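Local coordinates for protein endo-beta-mannanase (Opitutaceae bacterium TAV5, PDB 7BOB) that probably releases mannose from the ends of beta-1,4-linked mannan chains, acting as a homotrimeric exo-beta-1,4-mannosidase of glycoside hydrolase family 5, at residues D455-L460 against A481-R486; S462-E465 against Q469-W472; V478-A481 against L487-A490; P539-H544 against C550-L555. All blocks are in the same frame, centred on the assembly; numbering follows the deposited sequence.

Interaction 1: residues D455-L460 against A481-R486; sequences DEIKEL and AQAMSR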
loop_
_atom_site.group_PDB
_atom_site.type_symbol
_atom_site.label_atom_id
_atom_site.label_comp_id
_atom_site.label_asym_id
_atom_site.label_seq_id
_atom_site.Cartn_x
_atom_site.Cartn_y
_atom_site.Cartn_z
ATOM N N ASP A 455 29.876 1.373 -12.877
ATOM C CA ASP A 455 30.906 0.337 -12.876
ATOM C C ASP A 455 30.460 -0.860 -13.696
ATOM O O ASP A 455 31.238 -1.409 -14.495
ATOM C CB ASP A 455 31.252 -0.084 -11.441
ATOM C CG ASP A 455 30.010 -0.273 -10.553
ATOM O OD1 ASP A 455 28.878 -0.143 -11.069
ATOM O OD2 ASP A 455 30.162 -0.550 -9.331
ATOM N N GLU A 456 29.193 -1.245 -13.554
ATOM C CA GLU A 456 28.677 -2.352 -14.348
ATOM C C GLU A 456 28.766 -2.054 -15.833
ATOM O O GLU A 456 29.123 -2.938 -16.625
ATOM C CB GLU A 456 27.245 -2.660 -13.948
ATOM C CG GLU A 456 27.109 -2.964 -12.470
ATOM C CD GLU A 456 25.678 -3.222 -12.075
ATOM O OE1 GLU A 456 25.175 -4.331 -12.398
ATOM O OE2 GLU A 456 25.064 -2.305 -11.466
ATOM N N ILE A 457 28.466 -0.809 -16.231
ATOM C CA ILE A 457 28.517 -0.451 -17.651
ATOM C C ILE A 457 29.946 -0.558 -18.176
ATOM O O ILE A 457 30.199 -1.181 -19.213
ATOM C CB ILE A 457 27.931 0.953 -17.884
ATOM C CG1 ILE A 457 26.429 0.936 -17.609
ATOM C CG2 ILE A 457 28.172 1.399 -19.324
ATOM C CD1 ILE A 457 25.883 2.259 -17.093
ATOM N N LYS A 458 30.900 0.038 -17.454
ATOM C CA LYS A 458 32.306 -0.021 -17.845
ATOM C C LYS A 458 32.772 -1.460 -18.039
ATOM O O LYS A 458 33.444 -1.781 -19.024
ATOM C CB LYS A 458 33.164 0.680 -16.788
ATOM C CG LYS A 458 33.052 2.213 -16.818
ATOM C CD LYS A 458 33.915 2.850 -15.726
ATOM C CE LYS A 458 33.689 4.363 -15.644
ATOM N NZ LYS A 458 34.307 4.958 -14.423
ATOM N N GLU A 459 32.425 -2.342 -17.099
ATOM C CA GLU A 459 32.843 -3.732 -17.208
ATOM C C GLU A 459 32.145 -4.415 -18.371
ATOM O O GLU A 459 32.786 -5.140 -19.139
ATOM C CB GLU A 459 32.578 -4.475 -15.899
ATOM C CG GLU A 459 33.042 -5.932 -15.891
ATOM C CD GLU A 459 34.529 -6.102 -15.588
ATOM O OE1 GLU A 459 34.988 -7.268 -15.525
ATOM O OE2 GLU A 459 35.233 -5.080 -15.423
ATOM N N LEU A 460 30.844 -4.174 -18.538
ATOM C CA LEU A 460 30.146 -4.708 -19.703
ATOM C C LEU A 460 30.800 -4.237 -20.996
ATOM O O LEU A 460 30.877 -4.995 -21.970
ATOM C CB LEU A 460 28.677 -4.300 -19.670
ATOM C CG LEU A 460 27.796 -5.145 -18.755
ATOM C CD1 LEU A 460 26.560 -4.345 -18.351
ATOM C CD2 LEU A 460 27.406 -6.434 -19.460
ATOM N N ALA A 481 24.386 8.060 -19.505
ATOM C CA ALA A 481 25.223 9.223 -19.777
ATOM C C ALA A 481 26.297 8.839 -20.793
ATOM O O ALA A 481 26.027 8.030 -21.688
ATOM C CB ALA A 481 25.832 9.769 -18.487
ATOM N N GLN A 482 27.508 9.392 -20.680
ATOM C CA GLN A 482 28.517 9.122 -21.706
ATOM C C GLN A 482 28.807 7.635 -21.806
ATOM O O GLN A 482 28.782 7.071 -22.902
ATOM C CB GLN A 482 29.806 9.897 -21.431
ATOM C CG GLN A 482 29.663 11.424 -21.512
ATOM C CD GLN A 482 29.382 12.051 -20.148
ATOM O OE1 GLN A 482 28.892 11.378 -19.220
ATOM N NE2 GLN A 482 29.697 13.339 -20.015
ATOM N N ALA A 483 29.045 6.969 -20.659
ATOM C CA ALA A 483 29.457 5.565 -20.687
ATOM C C ALA A 483 28.422 4.699 -21.393
ATOM O O ALA A 483 28.757 3.949 -22.319
ATOM C CB ALA A 483 29.717 5.043 -19.270
ATOM N N MET A 484 27.150 4.810 -20.995
ATOM C CA MET A 484 26.128 4.001 -21.652
ATOM C C MET A 484 25.989 4.368 -23.132
ATOM O O MET A 484 25.812 3.481 -23.978
ATOM C CB MET A 484 24.790 4.150 -20.937
ATOM C CG MET A 484 23.728 3.193 -21.461
ATOM S SD MET A 484 22.130 3.353 -20.616
ATOM C CE MET A 484 22.534 2.686 -18.992
ATOM N N SER A 485 26.066 5.672 -23.464
ATOM C CA SER A 485 25.935 6.095 -24.862
ATOM C C SER A 485 27.029 5.504 -25.748
ATOM O O SER A 485 26.755 5.090 -26.877
ATOM C CB SER A 485 25.942 7.623 -24.973
ATOM O OG SER A 485 24.824 8.193 -24.317
ATOM N N ARG A 486 28.272 5.460 -25.261
ATOM C CA ARG A 486 29.341 4.835 -26.044
ATOM C C ARG A 486 29.160 3.330 -26.160
ATOM O O ARG A 486 29.624 2.734 -27.138
ATOM C CB ARG A 486 30.714 5.148 -25.438
ATOM C CG ARG A 486 30.964 6.644 -25.318
ATOM C CD ARG A 486 32.416 6.983 -25.003
ATOM N NE ARG A 486 32.807 6.553 -23.657
ATOM C CZ ARG A 486 32.993 7.375 -22.620
ATOM N NH1 ARG A 486 32.816 8.694 -22.759
ATOM N NH2 ARG A 486 33.350 6.874 -21.439
#
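Ile457 meets Ala483 and Met484 with both of its branches, and this single residue supplies the whole first-helix side of the close packing. Its CG2 methyl, set anti to the backbone N, rests against the backbone of the second helix, 3.9 Å from Ala483 C, and touches Ala483 CB at 4.0 Å. The longer branch runs the other way round: Ile457 CD1 reaches Met484 CE at 3.9 Å. Met484 arrives there through a chain that is straight to SD and then bends at chi3 (-70°), and the two side chains cross obliquely. Trp472 of the neighbouring strand packs on both, so this part of the contact faces the sheet.

Away from the sheet the contact thins. Lys458 is exposed and its side chain comes no nearer than 5.0 Å to the second helix, while packing on Pro325 of the second subunit; Arg486 is also exposed. At the start of the second helix Ala481 takes the N-cap position, and its O accepts from both Ser485 N and Ser485 OG, the hydroxyl bond measuring 2.9 Å.

Such a contact illustrates helix packing on one side of an alpha/beta domain. Across it the chemistry is purely apolar, implying an association that rests on shape and burial, while polar groups such as Ser485 OG, on Ala481 O, and Glu456, on Tyr388 and Arg391, find partners away from the interface.

Interaction 2: residues S462-E465 against Q469-W472; sequences SWVE and QLLW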
loop_
_atom_site.group_PDB
_atom_site.type_symbol
_atom_site.label_atom_id
_atom_site.label_comp_id
_atom_site.label_asym_id
_atom_site.label_seq_id
_atom_site.Cartn_x
_atom_site.Cartn_y
_atom_site.Cartn_z
ATOM N N SER A 462 34.100 -3.448 -21.518
ATOM C CA SER A 462 35.335 -4.196 -21.701
ATOM C C SER A 462 35.061 -5.657 -22.069
ATOM O O SER A 462 35.746 -6.227 -22.926
ATOM C CB SER A 462 36.176 -4.087 -20.431
ATOM O OG SER A 462 37.012 -5.213 -20.307
ATOM N N TRP A 463 34.066 -6.276 -21.430
ATOM C CA TRP A 463 33.635 -7.611 -21.840
ATOM C C TRP A 463 33.195 -7.637 -23.306
ATOM O O TRP A 463 33.578 -8.541 -24.064
ATOM C CB TRP A 463 32.502 -8.098 -20.931
ATOM C CG TRP A 463 31.977 -9.453 -21.320
ATOM C CD1 TRP A 463 32.542 -10.652 -21.031
ATOM C CD2 TRP A 463 30.782 -9.745 -22.067
ATOM N NE1 TRP A 463 31.786 -11.677 -21.548
ATOM C CE2 TRP A 463 30.697 -11.150 -22.186
ATOM C CE3 TRP A 463 29.769 -8.955 -22.629
ATOM C CZ2 TRP A 463 29.650 -11.790 -22.852
ATOM C CZ3 TRP A 463 28.724 -9.591 -23.300
ATOM C CH2 TRP A 463 28.675 -10.997 -23.404
ATOM N N VAL A 464 32.384 -6.662 -23.728
ATOM C CA VAL A 464 31.940 -6.633 -25.123
ATOM C C VAL A 464 33.126 -6.410 -26.052
ATOM O O VAL A 464 33.176 -6.954 -27.159
ATOM C CB VAL A 464 30.847 -5.562 -25.334
ATOM C CG1 VAL A 464 30.547 -5.389 -26.825
ATOM C CG2 VAL A 464 29.554 -5.895 -24.562
ATOM N N GLU A 465 34.094 -5.608 -25.612
ATOM C CA GLU A 465 35.247 -5.301 -26.446
ATOM C C GLU A 465 36.057 -6.549 -26.784
ATOM O O GLU A 465 36.602 -6.656 -27.888
ATOM C CB GLU A 465 36.137 -4.270 -25.761
ATOM C CG GLU A 465 36.157 -2.949 -26.483
ATOM C CD GLU A 465 37.162 -1.985 -25.888
ATOM O OE1 GLU A 465 37.366 -0.909 -26.502
ATOM O OE2 GLU A 465 37.742 -2.315 -24.813
ATOM N N GLN A 469 28.784 -10.942 -26.918
ATOM C CA GLN A 469 27.529 -10.544 -27.551
ATOM C C GLN A 469 26.523 -10.176 -26.457
ATOM O O GLN A 469 26.127 -11.038 -25.661
ATOM C CB GLN A 469 26.980 -11.677 -28.413
ATOM C CG GLN A 469 28.024 -12.383 -29.252
ATOM C CD GLN A 469 28.634 -11.442 -30.253
ATOM O OE1 GLN A 469 27.949 -10.976 -31.161
ATOM N NE2 GLN A 469 29.916 -11.130 -30.077
ATOM N N LEU A 470 26.112 -8.909 -26.420
ATOM C CA LEU A 470 25.207 -8.386 -25.394
ATOM C C LEU A 470 23.841 -8.090 -26.004
ATOM O O LEU A 470 23.729 -7.275 -26.934
ATOM C CB LEU A 470 25.784 -7.124 -24.751
ATOM C CG LEU A 470 25.031 -6.453 -23.600
ATOM C CD1 LEU A 470 25.041 -7.339 -22.340
ATOM C CD2 LEU A 470 25.657 -5.102 -23.306
ATOM N N LEU A 471 22.807 -8.745 -25.483
ATOM C CA LEU A 471 21.422 -8.396 -25.788
ATOM C C LEU A 471 20.872 -7.607 -24.599
ATOM O O LEU A 471 20.670 -8.166 -23.513
ATOM C CB LEU A 471 20.584 -9.638 -26.068
ATOM C CG LEU A 471 19.096 -9.383 -26.302
ATOM C CD1 LEU A 471 18.854 -8.290 -27.377
ATOM C CD2 LEU A 471 18.433 -10.680 -26.716
ATOM N N TRP A 472 20.647 -6.308 -24.797
ATOM C CA TRP A 472 20.338 -5.378 -23.707
ATOM C C TRP A 472 18.880 -4.949 -23.816
ATOM O O TRP A 472 18.541 -4.056 -24.602
ATOM C CB TRP A 472 21.267 -4.172 -23.755
ATOM C CG TRP A 472 21.352 -3.417 -22.463
ATOM C CD1 TRP A 472 20.462 -3.451 -21.428
ATOM C CD2 TRP A 472 22.384 -2.501 -22.078
ATOM N NE1 TRP A 472 20.885 -2.622 -20.421
ATOM C CE2 TRP A 472 22.068 -2.037 -20.787
ATOM C CE3 TRP A 472 23.547 -2.027 -22.704
ATOM C CZ2 TRP A 472 22.868 -1.128 -20.105
ATOM C CZ3 TRP A 472 24.347 -1.128 -22.021
ATOM C CH2 TRP A 472 24.004 -0.688 -20.735
#
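The six-membered ring of Trp463 drives its edge into the start of the strand 469-472, and Val464 on the same helix meets that strand one residue further on. Trp463 has CG anti to its backbone N (chi1 178°), which swings the indole out from the helix toward the sheet; chi2 of 80° then turns the ring so that its outer edge leads. Ring atom CH2 of Trp463 lies 3.4 Å from Gln469 O, which sits in the ring plane, and the adjacent CZ3 approaches Leu470 CB at 4.1 Å. The far end of the indole is held as well, by a weak hydrogen bond from NE1 to Val442 O.

Val464 contributes the methyl that stands beside its backbone N. This CG2 lies 4.0 Å from Leu470 CB and 4.2 Å from Leu470 CD2, the two side chains crossing at about a right angle. With CG anti to the backbone N and CD2 continuing the chain outward, anti to CA, Leu470 brings CD2 to the valine. Its CB serves as the common point on which Trp463 and Val464 both rest. The Gln469 side chain starts away from the helix; its NE2 bonds to Gly467 O and its OE1 to Thr585 OG1.

The geometry is a compact example of the second half of a beta-alpha-beta unit, in which helix 454-465 returns over a short turn into strand 469-473. Aromatic C-H edges carry a slight positive charge, so the in-plane approach to Gln469 O is probably mildly favourable, an electrostatic touch added to a mainly apolar, buried seam.

Interaction 3: residues V478-A481 against L487-A490; sequences VNWA and LVGA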
loop_
_atom_site.group_PDB
_atom_site.type_symbol
_atom_site.label_atom_id
_atom_site.label_comp_id
_atom_site.label_asym_id
_atom_site.label_seq_id
_atom_site.Cartn_x
_atom_site.Cartn_y
_atom_site.Cartn_z
ATOM N N VAL A 478 18.145 6.377 -16.252
ATOM C CA VAL A 478 18.744 6.954 -15.052
ATOM C C VAL A 478 20.259 6.792 -15.074
ATOM O O VAL A 478 20.988 7.610 -14.503
ATOM C CB VAL A 478 18.095 6.345 -13.788
ATOM C CG1 VAL A 478 18.918 6.637 -12.528
ATOM C CG2 VAL A 478 16.686 6.922 -13.618
ATOM N N ASN A 479 20.772 5.786 -15.779
ATOM C CA ASN A 479 22.214 5.620 -15.887
ATOM C C ASN A 479 22.715 5.830 -17.307
ATOM O O ASN A 479 23.780 5.316 -17.671
ATOM C CB ASN A 479 22.622 4.249 -15.368
ATOM C CG ASN A 479 22.542 4.173 -13.850
ATOM O OD1 ASN A 479 23.354 4.783 -13.158
ATOM N ND2 ASN A 479 21.529 3.477 -13.334
ATOM N N TRP A 480 21.977 6.583 -18.113
ATOM C CA TRP A 480 22.330 6.782 -19.518
ATOM C C TRP A 480 23.062 8.114 -19.619
ATOM O O TRP A 480 22.447 9.174 -19.773
ATOM C CB TRP A 480 21.086 6.730 -20.395
ATOM C CG TRP A 480 21.375 6.554 -21.847
ATOM C CD1 TRP A 480 22.401 7.116 -22.555
ATOM C CD2 TRP A 480 20.609 5.788 -22.790
ATOM N NE1 TRP A 480 22.331 6.732 -23.877
ATOM C CE2 TRP A 480 21.239 5.919 -24.046
ATOM C CE3 TRP A 480 19.460 4.995 -22.689
ATOM C CZ2 TRP A 480 20.763 5.278 -25.192
ATOM C CZ3 TRP A 480 18.972 4.381 -23.829
ATOM C CH2 TRP A 480 19.632 4.520 -25.067
ATOM N N ALA A 481 24.386 8.060 -19.505
ATOM C CA ALA A 481 25.223 9.223 -19.777
ATOM C C ALA A 481 26.297 8.839 -20.793
ATOM O O ALA A 481 26.027 8.030 -21.688
ATOM C CB ALA A 481 25.832 9.769 -18.487
ATOM N N LEU A 487 28.503 2.693 -25.184
ATOM C CA LEU A 487 28.295 1.251 -25.269
ATOM C C LEU A 487 27.081 0.907 -26.121
ATOM O O LEU A 487 27.150 0.024 -26.983
ATOM C CB LEU A 487 28.138 0.650 -23.878
ATOM C CG LEU A 487 28.020 -0.876 -23.831
ATOM C CD1 LEU A 487 29.084 -1.535 -24.705
ATOM C CD2 LEU A 487 28.130 -1.353 -22.398
ATOM N N VAL A 488 25.953 1.576 -25.890
ATOM C CA VAL A 488 24.787 1.325 -26.728
ATOM C C VAL A 488 25.040 1.816 -28.155
ATOM O O VAL A 488 24.598 1.191 -29.127
ATOM C CB VAL A 488 23.544 1.987 -26.108
ATOM C CG1 VAL A 488 22.412 2.100 -27.149
ATOM C CG2 VAL A 488 23.096 1.216 -24.883
ATOM N N GLY A 489 25.761 2.927 -28.298
ATOM C CA GLY A 489 25.995 3.534 -29.591
ATOM C C GLY A 489 25.002 4.607 -29.992
ATOM O O GLY A 489 24.743 4.777 -31.187
ATOM N N ALA A 490 24.445 5.347 -29.032
ATOM C CA ALA A 490 23.389 6.315 -29.277
ATOM C C ALA A 490 23.267 7.212 -28.051
ATOM O O ALA A 490 23.607 6.800 -26.943
ATOM C CB ALA A 490 22.059 5.620 -29.573
#
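The indole of Trp480 turns its edge to Ala490 and meets Val488 obliquely. Ala490 O lies in the ring plane beside the pyrrole N-H, and NE1 donates to it in a weak hydrogen bond of 3.3 Å with an N-H...O angle of 147°. Trp480 CZ2 touches Val488 CG1 at 4.1 Å, and the two side chains stand at about a right angle. Pro475 and Leu555 also touch the Trp480 side chain, from other parts of the same domain.

Trp480 leaves the loop with CG anti to the backbone N (chi1 -164°), which carries the indole across to the far end of helix 482-488 although its backbone precedes that helix. Val488 likewise turns CG1 anti to its N, toward the ring. Between the two contact points the chain leaves the helix at Gly489, whose positive phi (93°) redirects it into strand 490-496. Ser485 OG lies beside the polar bond, with weak hydrogen bonds to both Trp480 NE1 and Ala490 O.

Thus the loop entering a short helix is tied to the strand leaving it. The same loop reaches outward, where Asn479 OD1 accepts from Asn333 N of the second subunit. Since each polar link around NE1 is weak, the indole N-H appears to be shared between two modest acceptors, while apolar burial of the ring probably supplies much of the hold.

Interaction 4: residues P539-H544 against C550-L555; sequences PLVLRH and CVTSVL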
loop_
_atom_site.group_PDB
_atom_site.type_symbol
_atom_site.label_atom_id
_atom_site.label_comp_id
_atom_site.label_asym_id
_atom_site.label_seq_id
_atom_site.Cartn_x
_atom_site.Cartn_y
_atom_site.Cartn_z
ATOM N N PRO A 539 13.524 4.731 -34.115
ATOM C CA PRO A 539 14.375 3.597 -33.734
ATOM C C PRO A 539 13.842 2.879 -32.502
ATOM O O PRO A 539 13.461 3.508 -31.513
ATOM C CB PRO A 539 15.733 4.253 -33.459
ATOM C CG PRO A 539 15.651 5.605 -34.145
ATOM C CD PRO A 539 14.245 6.010 -34.009
ATOM N N LEU A 540 13.824 1.539 -32.575
ATOM C CA LEU A 540 13.379 0.670 -31.492
ATOM C C LEU A 540 14.406 -0.391 -31.098
ATOM O O LEU A 540 14.541 -0.680 -29.907
ATOM C CB LEU A 540 12.046 0.007 -31.870
ATOM C CG LEU A 540 11.470 -0.875 -30.764
ATOM C CD1 LEU A 540 11.280 -0.063 -29.478
ATOM C CD2 LEU A 540 10.167 -1.538 -31.198
ATOM N N VAL A 541 15.128 -0.976 -32.059
ATOM C CA VAL A 541 16.235 -1.891 -31.772
ATOM C C VAL A 541 17.495 -1.362 -32.450
ATOM O O VAL A 541 17.509 -1.152 -33.671
ATOM C CB VAL A 541 15.951 -3.335 -32.227
ATOM C CG1 VAL A 541 17.121 -4.227 -31.853
ATOM C CG2 VAL A 541 14.662 -3.877 -31.604
ATOM N N LEU A 542 18.540 -1.146 -31.667
ATOM C CA LEU A 542 19.844 -0.740 -32.169
ATOM C C LEU A 542 20.822 -1.911 -32.139
ATOM O O LEU A 542 20.665 -2.865 -31.368
ATOM C CB LEU A 542 20.416 0.411 -31.345
ATOM C CG LEU A 542 19.516 1.584 -31.005
ATOM C CD1 LEU A 542 20.304 2.622 -30.209
ATOM C CD2 LEU A 542 18.935 2.202 -32.281
ATOM N N ARG A 543 21.858 -1.814 -32.983
ATOM C CA ARG A 543 22.943 -2.799 -33.030
ATOM C C ARG A 543 24.272 -2.071 -33.185
ATOM O O ARG A 543 24.447 -1.286 -34.120
ATOM C CB ARG A 543 22.756 -3.805 -34.181
ATOM C CG ARG A 543 23.731 -4.985 -34.135
ATOM C CD ARG A 543 23.194 -6.230 -34.840
ATOM N NE ARG A 543 22.315 -7.013 -33.975
ATOM C CZ ARG A 543 21.501 -7.983 -34.390
ATOM N NH1 ARG A 543 21.445 -8.321 -35.678
ATOM N NH2 ARG A 543 20.740 -8.627 -33.503
ATOM N N HIS A 544 25.202 -2.330 -32.271
ATOM C CA HIS A 544 26.429 -1.552 -32.167
ATOM C C HIS A 544 27.588 -2.503 -31.977
ATOM O O HIS A 544 27.599 -3.281 -31.014
ATOM C CB HIS A 544 26.370 -0.570 -30.993
ATOM C CG HIS A 544 27.511 0.398 -30.952
ATOM N ND1 HIS A 544 27.993 0.932 -29.777
ATOM C CD2 HIS A 544 28.260 0.938 -31.943
ATOM C CE1 HIS A 544 28.989 1.757 -30.045
ATOM N NE2 HIS A 544 29.171 1.779 -31.354
ATOM N N CYS A 550 29.374 -7.178 -29.871
ATOM C CA CYS A 550 28.226 -6.542 -30.510
ATOM C C CYS A 550 27.092 -6.367 -29.506
ATOM O O CYS A 550 26.609 -7.359 -28.938
ATOM C CB CYS A 550 27.764 -7.372 -31.699
ATOM S SG CYS A 550 26.339 -6.684 -32.536
ATOM N N VAL A 551 26.655 -5.117 -29.323
ATOM C CA VAL A 551 25.566 -4.745 -28.422
ATOM C C VAL A 551 24.291 -4.614 -29.236
ATOM O O VAL A 551 24.215 -3.774 -30.144
ATOM C CB VAL A 551 25.870 -3.419 -27.704
ATOM C CG1 VAL A 551 24.718 -3.033 -26.740
ATOM C CG2 VAL A 551 27.209 -3.488 -26.984
ATOM N N THR A 552 23.281 -5.418 -28.907
ATOM C CA THR A 552 21.938 -5.265 -29.473
ATOM C C THR A 552 21.022 -4.711 -28.376
ATOM O O THR A 552 20.672 -5.427 -27.428
ATOM C CB THR A 552 21.419 -6.593 -30.036
ATOM O OG1 THR A 552 22.310 -7.061 -31.051
ATOM C CG2 THR A 552 20.030 -6.458 -30.621
ATOM N N SER A 553 20.648 -3.433 -28.489
ATOM C CA SER A 553 19.844 -2.754 -27.475
ATOM C C SER A 553 18.398 -2.613 -27.940
ATOM O O SER A 553 18.142 -2.173 -29.068
ATOM C CB SER A 553 20.424 -1.374 -27.145
ATOM O OG SER A 553 21.826 -1.383 -26.928
ATOM N N VAL A 554 17.453 -2.973 -27.072
ATOM C CA VAL A 554 16.024 -2.812 -27.337
ATOM C C VAL A 554 15.484 -1.705 -26.441
ATOM O O VAL A 554 15.590 -1.789 -25.209
ATOM C CB VAL A 554 15.246 -4.121 -27.094
ATOM C CG1 VAL A 554 13.749 -3.917 -27.323
ATOM C CG2 VAL A 554 15.796 -5.259 -27.954
ATOM N N LEU A 555 14.876 -0.690 -27.049
ATOM C CA LEU A 555 14.367 0.463 -26.308
ATOM C C LEU A 555 12.945 0.220 -25.816
ATOM O O LEU A 555 12.051 1.031 -26.022
ATOM C CB LEU A 555 14.446 1.717 -27.173
ATOM C CG LEU A 555 15.840 1.963 -27.768
ATOM C CD1 LEU A 555 15.883 3.202 -28.664
ATOM C CD2 LEU A 555 16.870 2.069 -26.649
#
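Arg543 reaches Thr552 because its chain, extended at first, bends at chi3 (-83°) and lays the guanidinium beside its cross-strand neighbour, whose OG1 stands beside its own backbone N (chi1 -59°). The side chains run alongside one another in the same direction. Arg543 NE donates to Thr552 OG1 at 2.9 Å, the oxygen lying in the guanidinium plane, and NH2 adds a weak bond to the same atom. Cys550 SG, extended anti to its backbone N, lies 3.5 Å from Arg543 CG, against the aliphatic part of the chain.

The backbones form an antiparallel hairpin. Leu542 and Ser553 make one hydrogen-bonded pair, with Leu542 N donating to Ser553 O at 2.8 Å; His544 and Val551 make another, closed by Val551 N to His544 O at 2.7 Å. A further, nearly straight bond joins Leu555 N to Leu540 O (2.9 Å). There Leu540 and Val541 together oppose Met532 of the next strand, a classic beta bulge.

On the face bearing Val541 and Val554, their CG2 methyls meet at 4.1 Å. The face with Leu542, His544, Val551 and Ser553 lies under helix 482-488, and His544 ND1 bonds to Leu487 O.

Here a backbone hydrogen-bond network sets the register, while side-chain chemistry distinguishes the faces: one good and one weak guanidinium N-H bond converge on a single hydroxyl oxygen, which probably limits its rotation.

All four contacts are buried and belong to one mixed-sheet domain beside the family 5 barrel. Interaction 4 lies within the sheet and is governed by backbone hydrogen bonds; interaction 2 seats helix 454-465 on the neighbouring strand 469-473, mainly through apolar groups. Backbone bonds from Leu470, and probably Trp472, to Thr552 join these two directly. Interactions 1 and 3 share Ala481 and helix 482-488, and both border the second subunit, unlike the other two. Interaction 1 uses aliphatic packing between helices, whereas interaction 3 adds a weak indole bond. Trp472 touches interactions 1 and 3, and His544 ND1 hydrogen-bonds to Leu487 O, linking the helical layer to the hairpin.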